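Long-range contacts in CalsepRRP (Calystegia sepium, PDB 1JY5), which is a ribonuclease T2-like protein that probably binds RNA and may cleave it: residues E4-T9 and P47-G52; N29-S34 and P80-P85; Y149-I154 and S200-P205. All coordinates share one frame; numbering follows the deposited sequence.

Contact 1: residues E4-T9 and P47-G52; sequences EFDYFT and PDYDDG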
loop_
_atom_site.group_PDB
_atom_site.type_symbol
_atom_site.label_atom_id
_atom_site.label_comp_id
_atom_site.label_asym_id
_atom_site.label_seq_id
_atom_site.Cartn_x
_atom_site.Cartn_y
_atom_site.Cartn_z
ATOM N N GLU A 4 21.159 -6.598 -2.199
ATOM C CA GLU A 4 19.824 -7.033 -2.604
ATOM C C GLU A 4 18.916 -6.812 -1.399
ATOM O O GLU A 4 19.348 -6.975 -0.254
ATOM C CB GLU A 4 19.818 -8.517 -2.986
ATOM C CG GLU A 4 18.560 -8.963 -3.738
ATOM C CD GLU A 4 18.457 -10.475 -3.892
ATOM O OE1 GLU A 4 19.471 -11.170 -3.666
ATOM O OE2 GLU A 4 17.362 -10.973 -4.248
ATOM N N PHE A 5 17.670 -6.434 -1.654
ATOM C CA PHE A 5 16.715 -6.190 -0.577
ATOM C C PHE A 5 16.457 -7.466 0.221
ATOM O O PHE A 5 16.663 -8.576 -0.272
ATOM C CB PHE A 5 15.406 -5.631 -1.147
ATOM C CG PHE A 5 14.599 -6.626 -1.932
ATOM C CD1 PHE A 5 13.506 -7.266 -1.355
ATOM C CD2 PHE A 5 14.912 -6.903 -3.257
ATOM C CE1 PHE A 5 12.733 -8.168 -2.091
ATOM C CE2 PHE A 5 14.147 -7.802 -4.002
ATOM C CZ PHE A 5 13.056 -8.435 -3.417
ATOM N N ASP A 6 15.997 -7.306 1.456
ATOM C CA ASP A 6 15.754 -8.449 2.333
ATOM C C ASP A 6 14.334 -8.994 2.288
ATOM O O ASP A 6 14.129 -10.207 2.237
ATOM C CB ASP A 6 16.107 -8.064 3.771
ATOM C CG ASP A 6 17.573 -7.742 3.938
ATOM O OD1 ASP A 6 17.894 -6.765 4.649
ATOM O OD2 ASP A 6 18.408 -8.477 3.365
ATOM N N TYR A 7 13.353 -8.100 2.309
ATOM C CA TYR A 7 11.965 -8.526 2.288
ATOM C C TYR A 7 11.092 -7.485 1.602
ATOM O O TYR A 7 11.531 -6.368 1.320
ATOM C CB TYR A 7 11.472 -8.757 3.724
ATOM C CG TYR A 7 11.376 -7.481 4.533
ATOM C CD1 TYR A 7 10.197 -6.729 4.551
ATOM C CD2 TYR A 7 12.489 -6.980 5.216
ATOM C CE1 TYR A 7 10.129 -5.505 5.222
ATOM C CE2 TYR A 7 12.433 -5.756 5.889
ATOM C CZ TYR A 7 11.256 -5.024 5.884
ATOM O OH TYR A 7 11.218 -3.795 6.500
ATOM N N PHE A 8 9.849 -7.873 1.344
ATOM C CA PHE A 8 8.866 -7.020 0.695
ATOM C C PHE A 8 7.873 -6.444 1.704
ATOM O O PHE A 8 7.401 -7.153 2.600
ATOM C CB PHE A 8 8.049 -7.832 -0.318
ATOM C CG PHE A 8 8.704 -8.011 -1.655
ATOM C CD1 PHE A 8 8.949 -9.287 -2.158
ATOM C CD2 PHE A 8 8.985 -6.910 -2.455
ATOM C CE1 PHE A 8 9.454 -9.461 -3.446
ATOM C CE2 PHE A 8 9.488 -7.072 -3.742
ATOM C CZ PHE A 8 9.723 -8.348 -4.239
ATOM N N THR A 9 7.562 -5.159 1.574
ATOM C CA THR A 9 6.542 -4.554 2.423
ATOM C C THR A 9 5.399 -4.177 1.488
ATOM O O THR A 9 5.606 -3.443 0.520
ATOM C CB THR A 9 7.024 -3.258 3.142
ATOM O OG1 THR A 9 7.874 -3.599 4.244
ATOM C CG2 THR A 9 5.824 -2.450 3.666
ATOM N N PRO A 47 10.682 -2.984 -1.760
ATOM C CA PRO A 47 11.770 -3.918 -1.450
ATOM C C PRO A 47 12.431 -3.204 -0.266
ATOM O O PRO A 47 12.767 -2.020 -0.370
ATOM C CB PRO A 47 12.647 -3.869 -2.703
ATOM C CG PRO A 47 11.658 -3.574 -3.798
ATOM C CD PRO A 47 10.794 -2.498 -3.147
ATOM N N ASP A 48 12.599 -3.895 0.854
ATOM C CA ASP A 48 13.176 -3.265 2.041
ATOM C C ASP A 48 14.344 -4.031 2.642
ATOM O O ASP A 48 14.584 -5.186 2.307
ATOM C CB ASP A 48 12.101 -3.093 3.132
ATOM C CG ASP A 48 11.091 -1.996 2.809
ATOM O OD1 ASP A 48 11.496 -0.936 2.280
ATOM O OD2 ASP A 48 9.891 -2.184 3.102
ATOM N N TYR A 49 15.058 -3.366 3.543
ATOM C CA TYR A 49 16.190 -3.953 4.250
ATOM C C TYR A 49 15.754 -4.219 5.692
ATOM O O TYR A 49 14.967 -3.457 6.262
ATOM C CB TYR A 49 17.365 -2.985 4.265
ATOM C CG TYR A 49 18.049 -2.802 2.934
ATOM C CD1 TYR A 49 18.472 -1.540 2.525
ATOM C CD2 TYR A 49 18.308 -3.892 2.098
ATOM C CE1 TYR A 49 19.137 -1.360 1.315
ATOM C CE2 TYR A 49 18.976 -3.724 0.885
ATOM C CZ TYR A 49 19.385 -2.455 0.503
ATOM O OH TYR A 49 20.051 -2.274 -0.689
ATOM N N ASP A 50 16.276 -5.289 6.278
ATOM C CA ASP A 50 15.934 -5.657 7.646
ATOM C C ASP A 50 16.247 -4.573 8.677
ATOM O O ASP A 50 15.573 -4.485 9.704
ATOM C CB ASP A 50 16.664 -6.944 8.054
ATOM C CG ASP A 50 16.203 -8.158 7.269
ATOM O OD1 ASP A 50 14.978 -8.305 7.065
ATOM O OD2 ASP A 50 17.066 -8.977 6.875
ATOM N N ASP A 51 17.261 -3.751 8.411
ATOM C CA ASP A 51 17.649 -2.712 9.367
ATOM C C ASP A 51 16.757 -1.473 9.367
ATOM O O ASP A 51 17.040 -0.502 10.065
ATOM C CB ASP A 51 19.121 -2.308 9.163
ATOM C CG ASP A 51 19.386 -1.664 7.809
ATOM O OD1 ASP A 51 20.580 -1.495 7.473
ATOM O OD2 ASP A 51 18.424 -1.317 7.086
ATOM N N GLY A 52 15.684 -1.505 8.584
ATOM C CA GLY A 52 14.780 -0.370 8.563
ATOM C C GLY A 52 15.040 0.644 7.468
ATOM O O GLY A 52 14.324 1.642 7.367
HETATM O O HOH W 1 19.339 -4.713 6.844
HETATM O O HOH W 2 13.070 -1.317 5.907
#

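Contact 2: residues N29-S34 and P80-P85; sequences NACSRS and PSYSCP. Unlike the reference sequence in segment 80-85: Pro-85 (reference Met).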
loop_
_atom_site.group_PDB
_atom_site.type_symbol
_atom_site.label_atom_id
_atom_site.label_comp_id
_atom_site.label_asym_id
_atom_site.label_seq_id
_atom_site.Cartn_x
_atom_site.Cartn_y
_atom_site.Cartn_z
ATOM N N ASN A 29 -7.356 12.202 -9.214
ATOM C CA ASN A 29 -7.757 12.052 -7.819
ATOM C C ASN A 29 -8.926 11.085 -7.666
ATOM O O ASN A 29 -10.001 11.301 -8.227
ATOM C CB ASN A 29 -8.144 13.407 -7.232
ATOM C CG ASN A 29 -8.099 13.413 -5.719
ATOM O OD1 ASN A 29 -8.512 12.449 -5.072
ATOM N ND2 ASN A 29 -7.603 14.503 -5.147
ATOM N N ALA A 30 -8.727 10.026 -6.892
ATOM C CA ALA A 30 -9.778 9.036 -6.694
ATOM C C ALA A 30 -10.802 9.434 -5.631
ATOM O O ALA A 30 -11.791 8.733 -5.435
ATOM C CB ALA A 30 -9.159 7.682 -6.337
ATOM N N CYS A 31 -10.568 10.546 -4.942
ATOM C CA CYS A 31 -11.495 10.992 -3.906
ATOM C C CYS A 31 -12.876 11.379 -4.433
ATOM O O CYS A 31 -13.842 11.424 -3.675
ATOM C CB CYS A 31 -10.909 12.174 -3.132
ATOM S SG CYS A 31 -9.504 11.767 -2.051
ATOM N N SER A 32 -12.973 11.655 -5.728
ATOM C CA SER A 32 -14.249 12.048 -6.320
ATOM C C SER A 32 -15.129 10.859 -6.703
ATOM O O SER A 32 -16.337 11.006 -6.903
ATOM C CB SER A 32 -14.002 12.909 -7.559
ATOM O OG SER A 32 -13.273 12.184 -8.531
ATOM N N ARG A 33 -14.526 9.680 -6.794
ATOM C CA ARG A 33 -15.254 8.474 -7.177
ATOM C C ARG A 33 -16.131 7.923 -6.053
ATOM O O ARG A 33 -15.779 6.944 -5.396
ATOM C CB ARG A 33 -14.252 7.421 -7.651
ATOM C CG ARG A 33 -13.296 7.982 -8.696
ATOM C CD ARG A 33 -12.157 7.035 -9.038
ATOM N NE ARG A 33 -11.131 7.734 -9.811
ATOM C CZ ARG A 33 -9.996 7.187 -10.231
ATOM N NH1 ARG A 33 -9.723 5.919 -9.960
ATOM N NH2 ARG A 33 -9.131 7.917 -10.919
ATOM N N SER A 34 -17.282 8.561 -5.850
ATOM C CA SER A 34 -18.228 8.162 -4.811
ATOM C C SER A 34 -18.756 6.744 -5.015
ATOM O O SER A 34 -19.126 6.069 -4.055
ATOM C CB SER A 34 -19.405 9.137 -4.774
ATOM O OG SER A 34 -20.173 9.042 -5.962
ATOM N N PRO A 80 -4.981 3.646 -7.054
ATOM C CA PRO A 80 -5.185 5.051 -7.430
ATOM C C PRO A 80 -4.363 6.045 -6.614
ATOM O O PRO A 80 -3.760 5.698 -5.602
ATOM C CB PRO A 80 -6.679 5.275 -7.180
ATOM C CG PRO A 80 -7.257 3.895 -7.033
ATOM C CD PRO A 80 -6.168 3.123 -6.360
ATOM N N SER A 81 -4.372 7.292 -7.070
ATOM C CA SER A 81 -3.695 8.384 -6.392
ATOM C C SER A 81 -4.811 9.180 -5.703
ATOM O O SER A 81 -5.937 9.221 -6.205
ATOM C CB SER A 81 -2.975 9.266 -7.414
ATOM O OG SER A 81 -2.308 10.340 -6.783
ATOM N N TYR A 82 -4.519 9.792 -4.556
ATOM C CA TYR A 82 -5.529 10.578 -3.844
ATOM C C TYR A 82 -5.142 12.053 -3.735
ATOM O O TYR A 82 -5.375 12.691 -2.705
ATOM C CB TYR A 82 -5.770 10.021 -2.431
ATOM C CG TYR A 82 -6.328 8.618 -2.401
ATOM C CD1 TYR A 82 -5.483 7.517 -2.292
ATOM C CD2 TYR A 82 -7.700 8.389 -2.529
ATOM C CE1 TYR A 82 -5.984 6.220 -2.314
ATOM C CE2 TYR A 82 -8.213 7.092 -2.555
ATOM C CZ TYR A 82 -7.344 6.010 -2.448
ATOM O OH TYR A 82 -7.836 4.723 -2.496
ATOM N N SER A 83 -4.562 12.590 -4.805
ATOM C CA SER A 83 -4.133 13.984 -4.834
ATOM C C SER A 83 -3.935 14.424 -6.285
ATOM O O SER A 83 -3.795 13.584 -7.176
ATOM C CB SER A 83 -2.819 14.133 -4.061
ATOM O OG SER A 83 -2.497 15.496 -3.842
ATOM N N CYS A 84 -3.931 15.736 -6.522
ATOM C CA CYS A 84 -3.748 16.265 -7.870
ATOM C C CYS A 84 -2.341 16.789 -8.140
ATOM O O CYS A 84 -1.845 16.699 -9.265
ATOM C CB CYS A 84 -4.782 17.364 -8.158
ATOM S SG CYS A 84 -6.475 16.709 -8.091
ATOM N N PRO A 85 -1.675 17.351 -7.119
ATOM C CA PRO A 85 -0.323 17.847 -7.380
ATOM C C PRO A 85 0.628 16.696 -7.694
ATOM O O PRO A 85 0.611 15.663 -7.024
ATOM C CB PRO A 85 0.036 18.570 -6.083
ATOM C CG PRO A 85 -0.729 17.807 -5.050
ATOM C CD PRO A 85 -2.070 17.624 -5.728
#

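Contact 3: residues Y149-I154 and S200-P205; sequences YKVEGI and SLVSLP. Unlike the reference sequence in segment 149-154: Val-151 (reference Leu).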
loop_
_atom_site.group_PDB
_atom_site.type_symbol
_atom_site.label_atom_id
_atom_site.label_comp_id
_atom_site.label_asym_id
_atom_site.label_seq_id
_atom_site.Cartn_x
_atom_site.Cartn_y
_atom_site.Cartn_z
ATOM N N TYR A 149 -12.560 2.467 17.009
ATOM C CA TYR A 149 -12.163 1.109 17.351
ATOM C C TYR A 149 -10.805 1.071 18.033
ATOM O O TYR A 149 -9.986 1.971 17.860
ATOM C CB TYR A 149 -12.098 0.234 16.097
ATOM C CG TYR A 149 -13.250 0.388 15.129
ATOM C CD1 TYR A 149 -13.144 1.226 14.017
ATOM C CD2 TYR A 149 -14.420 -0.350 15.287
ATOM C CE1 TYR A 149 -14.172 1.316 13.080
ATOM C CE2 TYR A 149 -15.454 -0.268 14.357
ATOM C CZ TYR A 149 -15.324 0.562 13.256
ATOM O OH TYR A 149 -16.334 0.615 12.322
ATOM N N LYS A 150 -10.570 0.025 18.814
ATOM C CA LYS A 150 -9.289 -0.126 19.487
ATOM C C LYS A 150 -8.285 -0.657 18.468
ATOM O O LYS A 150 -8.582 -1.606 17.740
ATOM C CB LYS A 150 -9.413 -1.111 20.645
ATOM C CG LYS A 150 -10.373 -0.659 21.727
ATOM C CD LYS A 150 -10.475 -1.697 22.819
ATOM C CE LYS A 150 -11.409 -1.233 23.917
ATOM N NZ LYS A 150 -11.483 -2.227 25.025
ATOM N N VAL A 151 -7.111 -0.037 18.410
ATOM C CA VAL A 151 -6.065 -0.461 17.482
ATOM C C VAL A 151 -5.699 -1.917 17.727
ATOM O O VAL A 151 -5.520 -2.687 16.782
ATOM C CB VAL A 151 -4.778 0.380 17.643
ATOM C CG1 VAL A 151 -3.747 -0.033 16.594
ATOM C CG2 VAL A 151 -5.101 1.842 17.499
ATOM N N GLU A 152 -5.595 -2.288 19.002
ATOM C CA GLU A 152 -5.239 -3.652 19.380
ATOM C C GLU A 152 -6.218 -4.644 18.774
ATOM O O GLU A 152 -5.849 -5.775 18.448
ATOM C CB GLU A 152 -5.207 -3.795 20.912
ATOM C CG GLU A 152 -6.556 -3.665 21.614
ATOM C CD GLU A 152 -7.368 -4.953 21.604
ATOM O OE1 GLU A 152 -8.588 -4.890 21.872
ATOM O OE2 GLU A 152 -6.790 -6.030 21.341
ATOM N N GLY A 153 -7.466 -4.209 18.617
ATOM C CA GLY A 153 -8.487 -5.058 18.034
ATOM C C GLY A 153 -8.301 -5.205 16.535
ATOM O O GLY A 153 -8.511 -6.282 15.979
ATOM N N ILE A 154 -7.920 -4.119 15.872
ATOM C CA ILE A 154 -7.690 -4.168 14.432
ATOM C C ILE A 154 -6.446 -5.020 14.181
ATOM O O ILE A 154 -6.422 -5.851 13.273
ATOM C CB ILE A 154 -7.493 -2.754 13.857
ATOM C CG1 ILE A 154 -8.825 -1.997 13.918
ATOM C CG2 ILE A 154 -6.954 -2.836 12.431
ATOM C CD1 ILE A 154 -8.756 -0.567 13.437
ATOM N N SER A 200 -4.606 4.922 20.945
ATOM C CA SER A 200 -5.253 3.712 21.435
ATOM C C SER A 200 -6.572 3.467 20.702
ATOM O O SER A 200 -6.955 2.323 20.460
ATOM C CB SER A 200 -5.525 3.827 22.934
ATOM O OG SER A 200 -6.073 2.620 23.434
ATOM N N LEU A 201 -7.269 4.549 20.363
ATOM C CA LEU A 201 -8.537 4.452 19.649
ATOM C C LEU A 201 -8.380 5.082 18.273
ATOM O O LEU A 201 -7.872 6.194 18.146
ATOM C CB LEU A 201 -9.653 5.162 20.425
ATOM C CG LEU A 201 -10.054 4.551 21.771
ATOM C CD1 LEU A 201 -11.155 5.396 22.400
ATOM C CD2 LEU A 201 -10.533 3.119 21.575
ATOM N N VAL A 202 -8.816 4.366 17.242
ATOM C CA VAL A 202 -8.694 4.856 15.878
ATOM C C VAL A 202 -9.986 4.691 15.099
ATOM O O VAL A 202 -10.901 3.996 15.541
ATOM C CB VAL A 202 -7.570 4.109 15.132
ATOM C CG1 VAL A 202 -6.241 4.359 15.827
ATOM C CG2 VAL A 202 -7.877 2.621 15.084
ATOM N N SER A 203 -10.058 5.327 13.934
ATOM C CA SER A 203 -11.256 5.242 13.109
ATOM C C SER A 203 -10.960 4.830 11.675
ATOM O O SER A 203 -9.824 4.913 11.213
ATOM C CB SER A 203 -11.975 6.592 13.101
ATOM O OG SER A 203 -11.138 7.599 12.558
ATOM N N LEU A 204 -11.997 4.375 10.982
ATOM C CA LEU A 204 -11.882 3.976 9.584
ATOM C C LEU A 204 -12.905 4.812 8.820
ATOM O O LEU A 204 -13.909 4.297 8.330
ATOM C CB LEU A 204 -12.178 2.483 9.429
ATOM C CG LEU A 204 -11.200 1.533 10.135
ATOM C CD1 LEU A 204 -11.776 0.121 10.171
ATOM C CD2 LEU A 204 -9.854 1.552 9.410
ATOM N N PRO A 205 -12.648 6.124 8.704
ATOM C CA PRO A 205 -13.528 7.071 8.010
ATOM C C PRO A 205 -13.909 6.689 6.588
ATOM O O PRO A 205 -13.171 5.985 5.894
ATOM C CB PRO A 205 -12.740 8.379 8.067
ATOM C CG PRO A 205 -11.312 7.909 8.064
ATOM C CD PRO A 205 -11.369 6.767 9.047
HETATM O O HOH W 3 -5.954 -0.200 21.212
#

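Contact 1: residues E4-T9 and P47-G52
Asp-6 and Tyr-7 both direct their backbone N-H groups at the carbonyl of Asp-48, forming a classic beta bulge where the antiparallel strands 7-14 and 40-48 pair in this RNase T2-family protein. Asp-6 N lies 2.7 Å from Asp-48 O and Tyr-7 N lies 3.2 Å from the same oxygen, while Asp-48 N bonds back to Tyr-7 O. The tightly packed, buried part is built round the aromatic rings. Pro-47 CB sits over one face of Phe-5, 3.5 Å from Phe-5 CG, in a CH-pi contact, and Phe-5 CE1 in turn lies over the centre of the Phe-8 ring. On the other side of the sheet, Tyr-7 holds CG between its backbone N and carbonyl carbon (chi1 68°), which brings one ring face against Asp-48 CB. The Asp-48 carboxylate then receives the hydroxyl of Thr-9, with OG1 2.7 Å from Asp-48 OD2.

The turn from Tyr-49 to Gly-52 forms the solvent side. Here a water links Tyr-7 OH to Tyr-49 O, and the carboxylates of Asp-6 and Asp-50 stack with planes only 9° apart. Asp-6 OD1 and Asp-50 OD2 come within 3.2 Å, a pairing likely to be unfavourable unless offset, as the salt bridge of Lys-3 to Asp-6 OD1 probably does. Asp-6 OD1 also takes a nearly straight bond (170°) from Asp-50 N, 2.7 Å away, through its anti lone pair.

Contact 2: residues N29-S34 and P80-P85
Asn-29 lays its side chain alongside the backbone of Tyr-82 and Ser-83, and successive atoms meet different neighbours. CB touches the sulfur of Cys-84, 3.8 Å from SG, which is itself tied to Cys-26 by a disulfide. With CG anti to the backbone N (chi1 -160°), the amide is carried over the 82-83 peptide, CG lying 3.7 Å from Ser-83 N. At the tip the two branches part: OD1 packs against Tyr-82 C, whereas ND2 reaches Ser-83 CA at 3.5 Å. OD1 also accepts a hydrogen bond from Cys-31 N at 2.8 Å, closing an Asx turn that bends the chain just after Asn-29. A leucine in its place would probably leave the N-H of Cys-31 without this acceptor and the turn less firmly fixed.

The next residue supplies the direct backbone link, Ala-30 N donating to Ser-81 O at 3.0 Å. Its methyl touches both Pro-80 and the Tyr-82 ring, Ala-30 CB lying 3.6 Å from Pro-80 CB. Cys-31, disulfide-bonded to Cys-19, brings SG to the edge of the same ring, 3.9 Å from Tyr-82 CD2, in a sulfur-aromatic contact. The contact thus joins the loop before strand 40-48 to the loop following helix 72-78: Tyr-82 rests on Ser-15 and Glu-18 of helix 15-18 and its hydroxyl bonds to Thr-41 of strand 40-48, while Arg-33 NH1 bonds to the Ser-76 carbonyl in helix 72-78.

Contact 3: residues Y149-I154 and S200-P205
Val-151 and Val-202 cross at about a right angle, one methyl of each pressed against the other. Val-151 CG2 and Val-202 CG1 are 3.2 Å apart, tighter than ordinary van der Waals contact. The other branch of Val-202 turns to Ile-154, whose side chain crosses it obliquely and brings CD1 to 3.7 Å from Val-202 CG2. Val-202 can serve both partners because CG1 lies anti to its carbonyl carbon (chi1 -62°), leaving CG2 to occupy the place between N and the carbonyl carbon. Farther along, Tyr-149 and Leu-204 also meet at roughly a right angle, Tyr-149 CE1 standing 4.0 Å from Leu-204 CD1. Tyr-149 OH bonds to the carbonyl of Leu-142, and the Tyr-149 ring meets that of Tyr-141.

Tyr-149 and Val-202 belong to a short two-stranded antiparallel ribbon, 149-150 with 201-202, whose first strand passes directly into helix 151-162, the source of Val-151 and Ile-154. They form its hydrogen-bonded pair: Tyr-149 N lies 2.7 Å from Val-202 O, and Val-202 N returns a bond of the same length to Tyr-149 O. Lys-150, the N-cap of the helix, faces Leu-201 in the non-hydrogen-bonded pair. Their side chains leave the opposite face of the ribbon from Tyr-149 and Val-202 and lie side by side, pointing the same way, with Lys-150 CG 3.8 Å from Leu-201 CD2.

At the helix start, Val-151 N donates to Ser-200 O, 3.1 Å away and tilted 32° from the carbonyl plane. The same oxygen receives a water that accepts from Glu-152 N, while Val-202 packs on Val-175 of strand 174-182.

Contact 1 is the most buried of the three and belongs to the larger antiparallel sheet; contact 2 lies at the surface, on the opposite side of the chain's centre, and contact 3 is only partly buried. None touches another: the nearest atoms of contacts 2 and 3 are about 10 Å apart. Shared elements still relate them. Strand 40-48 supplies part of contact 1 and a partner for Tyr-82 of contact 2, and strand 174-182 borders contacts 1 and 3. Their chemistry differs accordingly: aromatic rings and aspartates around a bulge in contact 1, disulfide-bonded loops with a single backbone bond between them in contact 2, and a small hydrogen-bonded ribbon and helix start with mostly aliphatic side chains in contact 3.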